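Local coordinates for type IV pilus biogenesis factor PilY1 (Pseudomonas aeruginosa, PDB 3HX6), which primes type IV pilus assembly, supports adhesion to host cells, and binds and releases calcium, which seems essential for twitching motility and for regulating PilT-driven pilus retraction, at residues L256-N259 / N260-V264; F293-A296 / N297-P300; L334-H337 / P338-G342. The protein carries 3 engineered substitutions. One frame throughout, in Å; residues are numbered along the deposited sequence.

Overall arrangement
The three contacts follow one another along the beta-propeller of PilY1's C-terminal domain. Contact 1 is the calcium loop. Contact 2, about 13 Å from it between centres, belongs to the loop between strands 276-281 and 307-317 and leans on the site: N259 CB meets F293 CE1 at 3.6 Å, and D262 OD2 lies 3.8 Å from R295 CG. The R295 side chain is about 6 Å from the ion. Contact 3, about 15 Å from contact 1 between centres, touches it through A257 CB and L334 CD1, 3.5 Å apart, but the R336 side chain stays about 11 Å from the calcium. Contacts 2 and 3 do not touch: nearest atoms about 8 Å, centres about 25 Å apart.

Contact 1: L256-N259 / N260-V264; sequences LADN and NSDGV. With CA (calcium ion), chain C.
D258, N260 and D262 converge on the calcium ion, each sending one side-chain oxygen inward from alternate positions of a tightly wound loop. N260 OD1 makes the shortest bond of this group, 2.1 Å to the ion. D258 OD1 binds the calcium at 2.6 Å; the D258 and N260 side chains cross at about a right angle, carboxylate and amide planes 76° apart. D262 OD1 also lies 2.6 Å from the metal. The backbone O of V264 joins them, 2.4 Å from the calcium, while its side chain points away from residues 256-259. Water 1 is a further ligand, and both carboxylate oxygens of D266 complete a shell of seven.

In the next shell, D258 ties the ligands to the backbone that winds round them. With CG anti to the backbone N (chi1 169°), its carboxylate extends toward the backbone N-H groups of N260, D262 and G263. OD2 accepts from G263 N at 2.8 Å, the donor standing 36° out of the carboxylate plane, while OD1 receives weak bonds from N260 N and D262 N. D262 OD1 accepts from V264 N at 2.8 Å in an Asx turn, and N259 N bonds to D266 OD2. A weak bond from N260 ND2 to D262 OD2, 2.7 Å long, helps set the rotation of that amide. These donors probably offset part of the negative charge gathered round the calcium. Farther out, N259 ND2 bonds to T376 O.

G263 takes a positive phi that favours glycine. Ligands at alternate positions from D258 to D266, with glycine following the third, give a DxNxDG form of the Dx[D/N]xDG pattern of EF-hand-like calcium loops, here joining two antiparallel strands, 251-257 and 267-272, of a propeller blade.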
loop_
_atom_site.group_PDB
_atom_site.type_symbol
_atom_site.label_atom_id
_atom_site.label_comp_id
_atom_site.label_asym_id
_atom_site.label_seq_id
_atom_site.Cartn_x
_atom_site.Cartn_y
_atom_site.Cartn_z
ATOM N N LEU A 256 18.699 -16.213 -1.574
ATOM C CA LEU A 256 18.108 -17.463 -2.022
ATOM C C LEU A 256 17.290 -17.241 -3.282
ATOM O O LEU A 256 16.691 -16.178 -3.464
ATOM C CB LEU A 256 17.243 -18.060 -0.912
ATOM C CG LEU A 256 17.992 -19.059 -0.020
ATOM C CD1 LEU A 256 19.299 -18.462 0.484
ATOM C CD2 LEU A 256 17.094 -19.465 1.125
ATOM N N ALA A 257 17.286 -18.237 -4.160
ATOM C CA ALA A 257 16.538 -18.152 -5.410
ATOM C C ALA A 257 15.513 -19.270 -5.470
ATOM O O ALA A 257 15.813 -20.420 -5.142
ATOM C CB ALA A 257 17.484 -18.258 -6.604
ATOM N N ASP A 258 14.308 -18.913 -5.899
ATOM C CA ASP A 258 13.191 -19.839 -6.044
ATOM C C ASP A 258 12.754 -19.674 -7.494
ATOM O O ASP A 258 11.989 -18.771 -7.822
ATOM C CB ASP A 258 12.065 -19.433 -5.085
ATOM C CG ASP A 258 10.766 -20.168 -5.362
ATOM O OD1 ASP A 258 10.788 -21.175 -6.095
ATOM O OD2 ASP A 258 9.721 -19.737 -4.834
ATOM N N ASN A 259 13.240 -20.549 -8.365
ATOM C CA ASN A 259 12.946 -20.424 -9.781
ATOM C C ASN A 259 11.693 -21.064 -10.362
ATOM O O ASN A 259 11.569 -21.180 -11.582
ATOM C CB ASN A 259 14.180 -20.853 -10.576
ATOM C CG ASN A 259 15.374 -19.956 -10.302
ATOM O OD1 ASN A 259 15.229 -18.899 -9.690
ATOM N ND2 ASN A 259 16.550 -20.366 -10.752
ATOM N N ASN A 260 10.763 -21.478 -9.508
ATOM C CA ASN A 260 9.515 -22.053 -9.993
ATOM C C ASN A 260 8.378 -21.505 -9.138
ATOM O O ASN A 260 7.305 -22.091 -9.054
ATOM C CB ASN A 260 9.556 -23.586 -9.943
ATOM C CG ASN A 260 9.656 -24.131 -8.529
ATOM O OD1 ASN A 260 10.419 -23.629 -7.711
ATOM N ND2 ASN A 260 8.888 -25.179 -8.245
ATOM N N SER A 261 8.654 -20.373 -8.495
ATOM C CA SER A 261 7.698 -19.671 -7.648
ATOM C C SER A 261 6.814 -20.552 -6.775
ATOM O O SER A 261 5.587 -20.453 -6.839
ATOM C CB SER A 261 6.804 -18.779 -8.516
ATOM O OG SER A 261 7.572 -17.817 -9.215
ATOM N N ASP A 262 7.418 -21.412 -5.961
ATOM C CA ASP A 262 6.626 -22.269 -5.087
ATOM C C ASP A 262 6.978 -22.051 -3.617
ATOM O O ASP A 262 6.505 -22.778 -2.749
ATOM C CB ASP A 262 6.802 -23.748 -5.464
ATOM C CG ASP A 262 8.224 -24.251 -5.249
ATOM O OD1 ASP A 262 9.060 -23.480 -4.731
ATOM O OD2 ASP A 262 8.496 -25.425 -5.588
ATOM N N GLY A 263 7.812 -21.054 -3.341
ATOM C CA GLY A 263 8.179 -20.770 -1.965
ATOM C C GLY A 263 9.275 -21.649 -1.387
ATOM O O GLY A 263 9.621 -21.528 -0.211
ATOM N N VAL A 264 9.823 -22.541 -2.203
ATOM C CA VAL A 264 10.896 -23.414 -1.745
ATOM C C VAL A 264 12.179 -22.999 -2.450
ATOM O O VAL A 264 12.242 -23.014 -3.673
ATOM C CB VAL A 264 10.596 -24.877 -2.075
ATOM C CG1 VAL A 264 11.711 -25.770 -1.548
ATOM C CG2 VAL A 264 9.261 -25.266 -1.474
HETATM CA CA CA C . 11.446 -23.662 -5.842
HETATM O O HOH W 1 10.883 -25.977 -5.531
#

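Contact 2: F293-A296 / N297-P300; sequences FSRA and NDGP
D298 folds its side chain back over R295, starting with CB, which lies 3.1 Å from R295 O. Because CG stands anti to the carbonyl carbon and beside the backbone N (chi1 -82°), the carboxylate turns toward the start of the bend, and CG itself sits 3.3 Å from the same R295 O. D298 OD1 lies 3.5 Å from R295 CA, and its hydrogen bond is made outside the turn, to H204 ND1. OD2 lies alongside the aliphatic part of the arginine, 3.5 Å from R295 CD and nearly as close to CG and CB. The backbone here is a type I beta turn from R295 to D298, closed by D298 N donating to R295 O at 2.7 Å, and it is entered through an ST turn in which S294 OG accepts from A296 N. The guanidinium of R295 does not pair with this carboxylate: its plane is 63° from that of D298, NE stays 4.9 Å from D298 OD2, and NH1 and NH2 go instead to the backbone oxygens of I68 and P67. Water 2 bridges S294 O and N297 N, and water 3 links A296 O to D298 O.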
loop_
_atom_site.group_PDB
_atom_site.type_symbol
_atom_site.label_atom_id
_atom_site.label_comp_id
_atom_site.label_asym_id
_atom_site.label_seq_id
_atom_site.Cartn_x
_atom_site.Cartn_y
_atom_site.Cartn_z
ATOM N N PHE A 293 12.762 -28.432 -10.292
ATOM C CA PHE A 293 12.542 -27.812 -8.996
ATOM C C PHE A 293 11.356 -28.443 -8.282
ATOM O O PHE A 293 10.806 -27.873 -7.344
ATOM C CB PHE A 293 12.320 -26.312 -9.179
ATOM C CG PHE A 293 13.445 -25.625 -9.901
ATOM C CD1 PHE A 293 13.207 -24.908 -11.069
ATOM C CD2 PHE A 293 14.750 -25.712 -9.422
ATOM C CE1 PHE A 293 14.254 -24.288 -11.749
ATOM C CE2 PHE A 293 15.800 -25.096 -10.095
ATOM C CZ PHE A 293 15.550 -24.384 -11.260
ATOM N N SER A 294 10.977 -29.633 -8.733
ATOM C CA SER A 294 9.864 -30.359 -8.144
ATOM C C SER A 294 10.103 -30.633 -6.664
ATOM O O SER A 294 11.237 -30.826 -6.229
ATOM C CB SER A 294 9.654 -31.691 -8.872
ATOM O OG SER A 294 8.650 -32.456 -8.234
ATOM N N ARG A 295 9.018 -30.653 -5.900
ATOM C CA ARG A 295 9.089 -30.923 -4.471
ATOM C C ARG A 295 8.818 -32.398 -4.194
ATOM O O ARG A 295 8.982 -32.871 -3.070
ATOM C CB ARG A 295 8.051 -30.084 -3.729
ATOM C CG ARG A 295 8.393 -28.625 -3.627
ATOM C CD ARG A 295 7.901 -28.093 -2.297
ATOM N NE ARG A 295 6.539 -27.589 -2.366
ATOM C CZ ARG A 295 5.798 -27.296 -1.301
ATOM N NH1 ARG A 295 6.279 -27.468 -0.077
ATOM N NH2 ARG A 295 4.582 -26.809 -1.464
ATOM N N ALA A 296 8.399 -33.110 -5.234
ATOM C CA ALA A 296 8.056 -34.526 -5.146
ATOM C C ALA A 296 8.950 -35.367 -4.246
ATOM O O ALA A 296 8.455 -36.153 -3.440
ATOM C CB ALA A 296 8.017 -35.131 -6.547
ATOM N N ASN A 297 10.261 -35.213 -4.378
ATOM C CA ASN A 297 11.179 -35.996 -3.562
ATOM C C ASN A 297 11.734 -35.244 -2.363
ATOM O O ASN A 297 12.738 -35.655 -1.788
ATOM C CB ASN A 297 12.340 -36.510 -4.420
ATOM C CG ASN A 297 11.864 -37.284 -5.639
ATOM O OD1 ASN A 297 11.026 -38.181 -5.532
ATOM N ND2 ASN A 297 12.403 -36.945 -6.804
ATOM N N ASP A 298 11.097 -34.145 -1.976
ATOM C CA ASP A 298 11.597 -33.399 -0.825
ATOM C C ASP A 298 11.637 -34.275 0.416
ATOM O O ASP A 298 10.732 -35.075 0.660
ATOM C CB ASP A 298 10.739 -32.161 -0.567
ATOM C CG ASP A 298 11.123 -31.000 -1.458
ATOM O OD1 ASP A 298 11.864 -31.226 -2.437
ATOM O OD2 ASP A 298 10.680 -29.867 -1.190
ATOM N N GLY A 299 12.703 -34.120 1.193
ATOM C CA GLY A 299 12.858 -34.899 2.401
ATOM C C GLY A 299 14.225 -34.665 3.009
ATOM O O GLY A 299 15.098 -34.066 2.376
ATOM N N PRO A 300 14.451 -35.151 4.237
ATOM C CA PRO A 300 15.739 -34.969 4.912
ATOM C C PRO A 300 16.948 -35.439 4.110
ATOM O O PRO A 300 18.034 -34.875 4.233
ATOM C CB PRO A 300 15.556 -35.743 6.218
ATOM C CG PRO A 300 14.589 -36.826 5.835
ATOM C CD PRO A 300 13.586 -36.077 4.992
HETATM O O HOH W 2 11.800 -33.252 -5.687
HETATM O O HOH W 3 8.847 -36.111 -0.934
#

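Contact 3: L334-H337 / P338-G342; sequences LVRH and PTRKG
The guanidinium groups of R336 and R340 lie partly over one another, their planes 34° apart and offset rather than squarely stacked. R340 NH2 stands above one face of the R336 group, 3.3 Å from R336 NE, and R336 CD in turn lies over a face of R340. The like charges probably repel; water 4 accepts from R336 NH1 and donates to R340 O and G342 O, joining the R336 guanidinium to both backbone oxygens. H337 CG lies anti to the backbone N (chi1 -169°), which puts the imidazole against P338 and T339. P338 crosses the ring at about a right angle, with CD 3.4 Å from the H337 ring centroid in a CH-pi contact. ND1 of H337 receives T339 N in a nearly straight bond (3.1 Å, 172°). T339 OG1 also lies close to ND1, a strongly bent and weak interaction. In the backbone, R340 N donates to H337 O at 2.8 Å, closing a type I beta turn from H337 to R340, and H337 N bonds to G342 O. The turn lies in the loop joining antiparallel strands 333-336 and 343-348; W372 of the next strand, 367-373, stacks on the H337 ring, and W422 meets that ring edge-to-face.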
loop_
_atom_site.group_PDB
_atom_site.type_symbol
_atom_site.label_atom_id
_atom_site.label_comp_id
_atom_site.label_asym_id
_atom_site.label_seq_id
_atom_site.Cartn_x
_atom_site.Cartn_y
_atom_site.Cartn_z
ATOM N N LEU A 334 18.844 -10.861 -7.695
ATOM C CA LEU A 334 18.675 -11.581 -8.953
ATOM C C LEU A 334 17.569 -11.004 -9.818
ATOM O O LEU A 334 16.494 -10.674 -9.321
ATOM C CB LEU A 334 18.366 -13.054 -8.666
ATOM C CG LEU A 334 19.357 -13.787 -7.756
ATOM C CD1 LEU A 334 18.805 -15.158 -7.402
ATOM C CD2 LEU A 334 20.698 -13.910 -8.441
ATOM N N VAL A 335 17.841 -10.881 -11.114
ATOM C CA VAL A 335 16.848 -10.369 -12.053
ATOM C C VAL A 335 16.848 -11.308 -13.256
ATOM O O VAL A 335 17.910 -11.650 -13.774
ATOM C CB VAL A 335 17.188 -8.928 -12.527
ATOM C CG1 VAL A 335 16.111 -8.423 -13.463
ATOM C CG2 VAL A 335 17.310 -7.989 -11.329
ATOM N N ARG A 336 15.667 -11.741 -13.689
ATOM C CA ARG A 336 15.587 -12.635 -14.840
ATOM C C ARG A 336 16.215 -11.949 -16.053
ATOM O O ARG A 336 15.945 -10.780 -16.326
ATOM C CB ARG A 336 14.130 -12.990 -15.160
ATOM C CG ARG A 336 14.004 -14.146 -16.152
ATOM C CD ARG A 336 12.573 -14.331 -16.648
ATOM N NE ARG A 336 11.656 -14.800 -15.613
ATOM C CZ ARG A 336 11.614 -16.047 -15.149
ATOM N NH1 ARG A 336 12.441 -16.970 -15.622
ATOM N NH2 ARG A 336 10.733 -16.372 -14.214
ATOM N N HIS A 337 17.058 -12.673 -16.776
ATOM C CA HIS A 337 17.693 -12.105 -17.957
ATOM C C HIS A 337 16.624 -11.711 -18.988
ATOM O O HIS A 337 15.574 -12.345 -19.078
ATOM C CB HIS A 337 18.663 -13.123 -18.546
ATOM C CG HIS A 337 19.560 -12.563 -19.602
ATOM N ND1 HIS A 337 19.160 -12.404 -20.912
ATOM C CD2 HIS A 337 20.832 -12.108 -19.538
ATOM C CE1 HIS A 337 20.151 -11.879 -21.609
ATOM N NE2 HIS A 337 21.178 -11.690 -20.800
ATOM N N PRO A 338 16.871 -10.641 -19.760
ATOM C CA PRO A 338 15.917 -10.179 -20.778
ATOM C C PRO A 338 15.463 -11.254 -21.765
ATOM O O PRO A 338 14.337 -11.212 -22.252
ATOM C CB PRO A 338 16.674 -9.051 -21.474
ATOM C CG PRO A 338 17.492 -8.477 -20.365
ATOM C CD PRO A 338 18.007 -9.708 -19.649
ATOM N N THR A 339 16.340 -12.207 -22.065
ATOM C CA THR A 339 16.010 -13.284 -23.003
ATOM C C THR A 339 15.205 -14.382 -22.326
ATOM O O THR A 339 14.752 -15.322 -22.979
ATOM C CB THR A 339 17.275 -13.945 -23.582
ATOM O OG1 THR A 339 18.058 -14.491 -22.513
ATOM C CG2 THR A 339 18.107 -12.931 -24.352
ATOM N N ARG A 340 15.043 -14.258 -21.014
ATOM C CA ARG A 340 14.314 -15.228 -20.210
ATOM C C ARG A 340 15.119 -16.497 -19.963
ATOM O O ARG A 340 14.622 -17.454 -19.367
ATOM C CB ARG A 340 12.958 -15.567 -20.837
ATOM C CG ARG A 340 11.974 -14.406 -20.811
ATOM C CD ARG A 340 10.542 -14.879 -21.026
ATOM N NE ARG A 340 9.998 -15.554 -19.849
ATOM C CZ ARG A 340 9.667 -14.937 -18.717
ATOM N NH1 ARG A 340 9.820 -13.622 -18.601
ATOM N NH2 ARG A 340 9.181 -15.633 -17.697
ATOM N N LYS A 341 16.362 -16.510 -20.427
ATOM C CA LYS A 341 17.230 -17.650 -20.175
ATOM C C LYS A 341 18.196 -17.259 -19.063
ATOM O O LYS A 341 18.997 -16.337 -19.225
ATOM C CB LYS A 341 18.049 -18.028 -21.405
ATOM C CG LYS A 341 18.990 -19.193 -21.125
ATOM C CD LYS A 341 19.914 -19.476 -22.291
ATOM C CE LYS A 341 20.817 -20.659 -21.990
ATOM N NZ LYS A 341 21.762 -20.940 -23.114
ATOM N N GLY A 342 18.122 -17.955 -17.936
ATOM C CA GLY A 342 19.021 -17.648 -16.842
ATOM C C GLY A 342 18.684 -16.356 -16.121
ATOM O O GLY A 342 17.629 -15.748 -16.345
HETATM O O HOH W 4 15.260 -17.271 -16.820
#